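Local atomic coordinates of Hsc70 cochaperone (SGT) (Aspergillus fumigatus, PDB entry 3SZ7), a protein that acts as an Hsc70 co-chaperone that captures endoplasmic reticulum-destined tail-anchored proteins and directs them to the GET pathway, binding HSC family chaperones through its TPR domain. Residues S11-L14 and K15-N19; R24-Y27 and S28-I31; L85-A88 and R89-A93. One frame throughout, in Å; residues are numbered along the deposited sequence.

Contact 1 of 3, residues S11-L14 and K15-N19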
loop_
_atom_site.group_PDB
_atom_site.type_symbol
_atom_site.label_atom_id
_atom_site.label_comp_id
_atom_site.label_asym_id
_atom_site.label_seq_id
_atom_site.Cartn_x
_atom_site.Cartn_y
_atom_site.Cartn_z
ATOM N N SER A 11 -4.027 21.753 12.048
ATOM C CA SER A 11 -3.703 20.384 11.654
ATOM C C SER A 11 -3.434 20.296 10.152
ATOM O O SER A 11 -2.550 19.560 9.715
ATOM C CB SER A 11 -4.786 19.388 12.095
ATOM O OG SER A 11 -5.999 19.575 11.391
ATOM N N ASP A 12 -4.181 21.066 9.367
ATOM C CA ASP A 12 -3.965 21.106 7.922
ATOM C C ASP A 12 -2.638 21.761 7.554
ATOM O O ASP A 12 -2.000 21.368 6.577
ATOM C CB ASP A 12 -5.113 21.816 7.204
ATOM C CG ASP A 12 -6.345 20.942 7.065
ATOM O OD1 ASP A 12 -6.202 19.700 6.982
ATOM O OD2 ASP A 12 -7.462 21.499 7.029
ATOM N N LYS A 13 -2.221 22.767 8.319
ATOM C CA LYS A 13 -0.916 23.369 8.077
ATOM C C LYS A 13 0.155 22.306 8.283
ATOM O O LYS A 13 1.056 22.143 7.461
ATOM C CB LYS A 13 -0.663 24.560 9.007
ATOM C CG LYS A 13 0.613 25.318 8.680
ATOM C CD LYS A 13 1.103 26.134 9.865
ATOM C CE LYS A 13 1.510 25.227 11.018
ATOM N NZ LYS A 13 2.125 25.988 12.141
ATOM N N LEU A 14 0.041 21.578 9.388
ATOM C CA LEU A 14 0.975 20.504 9.693
ATOM C C LEU A 14 0.991 19.448 8.589
ATOM O O LEU A 14 2.052 18.925 8.244
ATOM C CB LEU A 14 0.636 19.871 11.044
ATOM C CG LEU A 14 0.848 20.788 12.250
ATOM C CD1 LEU A 14 0.165 20.225 13.491
ATOM C CD2 LEU A 14 2.333 21.010 12.498
ATOM N N LYS A 15 -0.179 19.144 8.032
ATOM C CA LYS A 15 -0.267 18.183 6.931
ATOM C C LYS A 15 0.492 18.695 5.710
ATOM O O LYS A 15 1.239 17.952 5.072
ATOM C CB LYS A 15 -1.724 17.917 6.550
ATOM C CG LYS A 15 -1.887 16.983 5.354
ATOM C CD LYS A 15 -3.036 17.409 4.461
ATOM C CE LYS A 15 -2.768 18.768 3.843
ATOM N NZ LYS A 15 -3.878 19.216 2.960
ATOM N N SER A 16 0.290 19.968 5.389
ATOM C CA SER A 16 0.984 20.589 4.265
ATOM C C SER A 16 2.493 20.602 4.479
ATOM O O SER A 16 3.261 20.389 3.544
ATOM C CB SER A 16 0.464 22.012 4.029
ATOM O OG SER A 16 -0.880 21.986 3.580
ATOM N N GLU A 17 2.913 20.857 5.713
ATOM C CA GLU A 17 4.331 20.836 6.049
ATOM C C GLU A 17 4.866 19.412 5.951
ATOM O O GLU A 17 6.020 19.196 5.575
ATOM C CB GLU A 17 4.556 21.412 7.445
ATOM C CG GLU A 17 4.223 22.897 7.542
ATOM C CD GLU A 17 4.371 23.452 8.945
ATOM O OE1 GLU A 17 4.625 22.664 9.881
ATOM O OE2 GLU A 17 4.234 24.683 9.111
ATOM N N GLY A 18 4.018 18.445 6.287
ATOM C CA GLY A 18 4.348 17.043 6.108
ATOM C C GLY A 18 4.497 16.687 4.638
ATOM O O GLY A 18 5.410 15.952 4.257
ATOM N N ASN A 19 3.595 17.208 3.811
ATOM C CA ASN A 19 3.653 16.974 2.372
ATOM C C ASN A 19 4.925 17.543 1.753
ATOM O O ASN A 19 5.511 16.944 0.849
ATOM C CB ASN A 19 2.428 17.570 1.674
ATOM C CG ASN A 19 1.181 16.721 1.844
ATOM O OD1 ASN A 19 1.186 15.710 2.547
ATOM N ND2 ASN A 19 0.099 17.134 1.197
#

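Contact 2 of 3, residues R24-Y27 and S28-I31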
loop_
_atom_site.group_PDB
_atom_site.type_symbol
_atom_site.label_atom_id
_atom_site.label_comp_id
_atom_site.label_asym_id
_atom_site.label_seq_id
_atom_site.Cartn_x
_atom_site.Cartn_y
_atom_site.Cartn_z
ATOM N N ARG A 24 10.810 16.545 -0.160
ATOM C CA ARG A 24 12.246 16.674 0.066
ATOM C C ARG A 24 12.870 15.343 0.470
ATOM O O ARG A 24 14.082 15.258 0.678
ATOM C CB ARG A 24 12.526 17.727 1.141
ATOM C CG ARG A 24 12.102 19.136 0.762
ATOM C CD ARG A 24 12.557 20.140 1.810
ATOM N NE ARG A 24 11.899 19.924 3.096
ATOM C CZ ARG A 24 12.242 20.541 4.222
ATOM N NH1 ARG A 24 13.244 21.410 4.228
ATOM N NH2 ARG A 24 11.584 20.285 5.345
ATOM N N LYS A 25 12.032 14.316 0.583
ATOM C CA LYS A 25 12.461 12.977 0.977
ATOM C C LYS A 25 12.902 12.905 2.439
ATOM O O LYS A 25 13.655 12.011 2.829
ATOM C CB LYS A 25 13.560 12.461 0.042
ATOM C CG LYS A 25 13.166 12.506 -1.424
ATOM C CD LYS A 25 14.225 11.881 -2.314
ATOM C CE LYS A 25 13.849 12.026 -3.778
ATOM N NZ LYS A 25 12.486 11.492 -4.045
ATOM N N GLU A 26 12.426 13.852 3.243
ATOM C CA GLU A 26 12.706 13.851 4.674
ATOM C C GLU A 26 11.608 13.074 5.384
ATOM O O GLU A 26 10.759 13.645 6.064
ATOM C CB GLU A 26 12.781 15.281 5.207
ATOM C CG GLU A 26 13.914 16.098 4.606
ATOM C CD GLU A 26 13.871 17.548 5.030
ATOM O OE1 GLU A 26 12.918 17.930 5.742
ATOM O OE2 GLU A 26 14.786 18.308 4.651
ATOM N N TYR A 27 11.638 11.759 5.217
ATOM C CA TYR A 27 10.521 10.916 5.622
ATOM C C TYR A 27 10.289 10.903 7.125
ATOM O O TYR A 27 9.147 10.888 7.577
ATOM C CB TYR A 27 10.727 9.497 5.105
ATOM C CG TYR A 27 10.879 9.440 3.605
ATOM C CD1 TYR A 27 10.023 10.155 2.778
ATOM C CD2 TYR A 27 11.888 8.689 3.016
ATOM C CE1 TYR A 27 10.158 10.108 1.402
ATOM C CE2 TYR A 27 12.032 8.641 1.646
ATOM C CZ TYR A 27 11.164 9.352 0.844
ATOM O OH TYR A 27 11.304 9.304 -0.524
ATOM N N SER A 28 11.368 10.903 7.896
ATOM C CA SER A 28 11.240 10.895 9.346
ATOM C C SER A 28 10.527 12.156 9.830
ATOM O O SER A 28 9.684 12.100 10.729
ATOM C CB SER A 28 12.609 10.755 10.012
ATOM O OG SER A 28 12.470 10.429 11.384
ATOM N N LYS A 29 10.864 13.295 9.228
ATOM C CA LYS A 29 10.205 14.548 9.575
ATOM C C LYS A 29 8.741 14.512 9.165
ATOM O O LYS A 29 7.877 14.989 9.898
ATOM C CB LYS A 29 10.897 15.741 8.917
ATOM C CG LYS A 29 12.228 16.113 9.545
ATOM C CD LYS A 29 12.797 17.372 8.910
ATOM C CE LYS A 29 14.099 17.788 9.575
ATOM N NZ LYS A 29 14.638 19.032 8.966
ATOM N N ALA A 30 8.466 13.956 7.985
ATOM C CA ALA A 30 7.093 13.854 7.501
ATOM C C ALA A 30 6.264 13.047 8.482
ATOM O O ALA A 30 5.167 13.449 8.869
ATOM C CB ALA A 30 7.058 13.209 6.123
ATOM N N ILE A 31 6.802 11.902 8.886
ATOM C CA ILE A 31 6.139 11.060 9.875
ATOM C C ILE A 31 5.818 11.852 11.143
ATOM O O ILE A 31 4.728 11.733 11.692
ATOM C CB ILE A 31 6.995 9.833 10.225
ATOM C CG1 ILE A 31 7.068 8.885 9.020
ATOM C CG2 ILE A 31 6.428 9.119 11.442
ATOM C CD1 ILE A 31 8.172 7.865 9.116
#

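Contact 3 of 3, residues L85-A88 and R89-A93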
loop_
_atom_site.group_PDB
_atom_site.type_symbol
_atom_site.label_atom_id
_atom_site.label_comp_id
_atom_site.label_asym_id
_atom_site.label_seq_id
_atom_site.Cartn_x
_atom_site.Cartn_y
_atom_site.Cartn_z
ATOM N N LEU A 85 -2.787 0.715 1.403
ATOM C CA LEU A 85 -2.810 -0.593 2.054
ATOM C C LEU A 85 -2.343 -1.688 1.097
ATOM O O LEU A 85 -1.611 -2.598 1.483
ATOM C CB LEU A 85 -4.220 -0.908 2.548
ATOM C CG LEU A 85 -4.390 -2.247 3.267
ATOM C CD1 LEU A 85 -3.371 -2.371 4.390
ATOM C CD2 LEU A 85 -5.809 -2.380 3.808
ATOM N N GLY A 86 -2.775 -1.590 -0.155
ATOM C CA GLY A 86 -2.365 -2.540 -1.174
ATOM C C GLY A 86 -0.860 -2.566 -1.341
ATOM O O GLY A 86 -0.252 -3.632 -1.385
ATOM N N LEU A 87 -0.250 -1.391 -1.439
ATOM C CA LEU A 87 1.197 -1.317 -1.621
ATOM C C LEU A 87 1.934 -1.829 -0.389
ATOM O O LEU A 87 2.908 -2.559 -0.501
ATOM C CB LEU A 87 1.635 0.112 -1.955
ATOM C CG LEU A 87 3.115 0.294 -2.300
ATOM C CD1 LEU A 87 3.522 -0.624 -3.445
ATOM C CD2 LEU A 87 3.401 1.749 -2.663
ATOM N N ALA A 88 1.474 -1.437 0.792
ATOM C CA ALA A 88 2.117 -1.886 2.016
ATOM C C ALA A 88 2.076 -3.409 2.135
ATOM O O ALA A 88 3.075 -4.040 2.490
ATOM C CB ALA A 88 1.483 -1.216 3.246
ATOM N N ARG A 89 0.929 -4.006 1.834
ATOM C CA ARG A 89 0.819 -5.465 1.902
ATOM C C ARG A 89 1.677 -6.128 0.828
ATOM O O ARG A 89 2.299 -7.160 1.069
ATOM C CB ARG A 89 -0.638 -5.904 1.775
ATOM C CG ARG A 89 -1.487 -5.543 2.998
ATOM C CD ARG A 89 -2.921 -6.036 2.858
ATOM N NE ARG A 89 -3.695 -5.840 4.084
ATOM C CZ ARG A 89 -5.016 -5.974 4.154
ATOM N NH1 ARG A 89 -5.706 -6.299 3.068
ATOM N NH2 ARG A 89 -5.652 -5.778 5.306
ATOM N N PHE A 90 1.709 -5.523 -0.355
ATOM C CA PHE A 90 2.529 -6.039 -1.443
ATOM C C PHE A 90 3.986 -6.084 -1.003
ATOM O O PHE A 90 4.686 -7.074 -1.233
ATOM C CB PHE A 90 2.364 -5.151 -2.683
ATOM C CG PHE A 90 3.053 -5.679 -3.906
ATOM C CD1 PHE A 90 4.415 -5.489 -4.092
ATOM C CD2 PHE A 90 2.336 -6.359 -4.874
ATOM C CE1 PHE A 90 5.042 -5.976 -5.222
ATOM C CE2 PHE A 90 2.960 -6.854 -6.008
ATOM C CZ PHE A 90 4.315 -6.654 -6.182
ATOM N N ASP A 91 4.430 -5.018 -0.337
ATOM C CA ASP A 91 5.816 -4.903 0.109
ATOM C C ASP A 91 6.121 -5.833 1.287
ATOM O O ASP A 91 7.284 -6.073 1.622
ATOM C CB ASP A 91 6.146 -3.451 0.467
ATOM C CG ASP A 91 6.196 -2.545 -0.756
ATOM O OD1 ASP A 91 6.389 -3.061 -1.881
ATOM O OD2 ASP A 91 6.055 -1.313 -0.591
ATOM N N MET A 92 5.074 -6.363 1.912
ATOM C CA MET A 92 5.250 -7.389 2.939
ATOM C C MET A 92 5.097 -8.799 2.361
ATOM O O MET A 92 5.077 -9.780 3.103
ATOM C CB MET A 92 4.264 -7.180 4.097
ATOM C CG MET A 92 4.505 -5.909 4.885
ATOM S SD MET A 92 3.478 -5.768 6.360
ATOM C CE MET A 92 1.854 -5.607 5.637
ATOM N N ALA A 93 4.989 -8.894 1.039
ATOM C CA ALA A 93 4.763 -10.179 0.364
ATOM C C ALA A 93 3.444 -10.839 0.787
ATOM O O ALA A 93 3.284 -12.060 0.702
ATOM C CB ALA A 93 5.952 -11.137 0.588
#

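Contact 1 of 3, residues S11-L14 and K15-N19
S16 and E17 take the carbonyl oxygens of D12 and K13 in consecutive i to i+4 bonds, S16 N to D12 O at 2.9 Å and E17 N to K13 O at 2.9 Å. They belong to helix 9-23 of the TPR domain and fall in the predicted first repeat; K15 N and G18 N continue the ladder to S11 O and L14 O. D12 O also receives a weak bond from S16 OG at 3.3 Å, the hydroxyl turned back beside its own backbone N (chi1 -67°). One turn apart, K13 and E17 form a long salt bridge, NZ to OE2 3.9 Å. The lysine chain, bent at chi3 (65°), crosses the glutamate at a slant and turns its methylenes to OE2; CE comes closer to E17 OE2, at 3.4 Å, than the ammonium does. The attraction is therefore probably modest. D12 OD1 and S11 OG are both bonded to the Y47 hydroxyl of helix 45-57, while the side chains of K15 and N19 touch N50 of that helix. L14 packs on Q36 and I40 of helix 27-40, and its CD2 methyl lies 3.9 Å from E17 OE1.

Contact 2 of 3, residues R24-Y27 and S28-I31
E26 and Y27 start the helical ladder of 27-40: A30 N bonds to E26 O at 3.0 Å, and I31 N bonds to Y27 O at 2.9 Å with an N-H...O angle of 170°. Across this first turn the side chains of E26 and K29 meet at an oblique angle. The glutamate is extended beyond CG, and its OE1 comes within 3.2 Å of K29 CD, so the carboxylate lies against the aliphatic part of the lysine; the charged end is farther off, NZ to OE1 3.8 Å, a long salt bridge. R24 supplies the nearer positive charge, its NH2 2.7 Å from E26 OE1. Here the carboxylate sits over a face of the guanidinium, with OE2 3.4 Å above the plane near its centre, and the pairing is one of charges without an N-H aimed at the oxygen. Two cations thus share one carboxylate in a surface network, which would probably stabilise its ionised form.

The network spans the tight turn between helices 9-23 and 27-40, within the predicted first TPR repeat (residues 11-44). K25, with positive phi (69°), closes helix 9-23 in a Schellman motif, and E26 is both the N-cap of helix 27-40 and the centre of an inverse gamma turn. The Y27 ring folds back over this turn, K25 O lying 3.7 Å above one face, and the tyrosine also packs on M22 and A57. A30, the buried residue here, packs on A21 and M22 of helix 9-23 and on A54 of helix 45-57. Beside it, I31 brings CG1 to 3.2 Å from Y27 O.

Contact 3 of 3, residues L85-A88 and R89-A93
The end of helix 79-91, in the predicted third TPR repeat, and the turn that follows it bring L85-A88 and R89-A93 together. R89 N, F90 N and D91 N bond regularly to L85 O, G86 O and L87 O, but M92 N reaches A88 O only weakly, at 3.1 Å and an N-H...O angle of 126°. A Schellman motif ends the helix there, with A93 at positive phi and its N bonded to F90 O. The main side-chain contact is L85 with R89. The arginine runs extended from CG to NE, and the leucine lies over one face of its guanidinium: CD2 is 3.6 Å above the plane near the centre, while CD1 stands 3.5 Å from R89 NE. L85 has CG opposite its backbone N (chi1 -179°), and with chi2 at 53° both methyls end up against the arginine. One turn along, L87 CG rests 3.8 Å from D91 OD2. The F90 side chain leads away from L85-A88 and packs on helix 115-133, its ring meeting that of Y95 edge-to-face. The R89 guanidinium bonds through NH1 to G97 O and pairs through NH2 with E69 OE2; apolar contact from L85 on one face may limit access of water and so favour these interactions.

How the contacts relate
The three contacts come in series along an all-helical TPR domain. Contact 1 lies on helix 9-23, contact 2 spans the turn from that helix into helix 27-40, and contact 3 is at the end of helix 79-91. Contacts 1 and 2 share the predicted first repeat; their centres are about 12 Å apart and they touch where A30 CB packs 3.7 Å from G18 O. Contact 3, in the predicted third repeat, stands apart, its centre about 25 Å from that of contact 1 and about 20 Å from that of contact 2. Contacts 2 and 3 both include Schellman helix ends, at turns within different repeats of the array that binds HSC family chaperones.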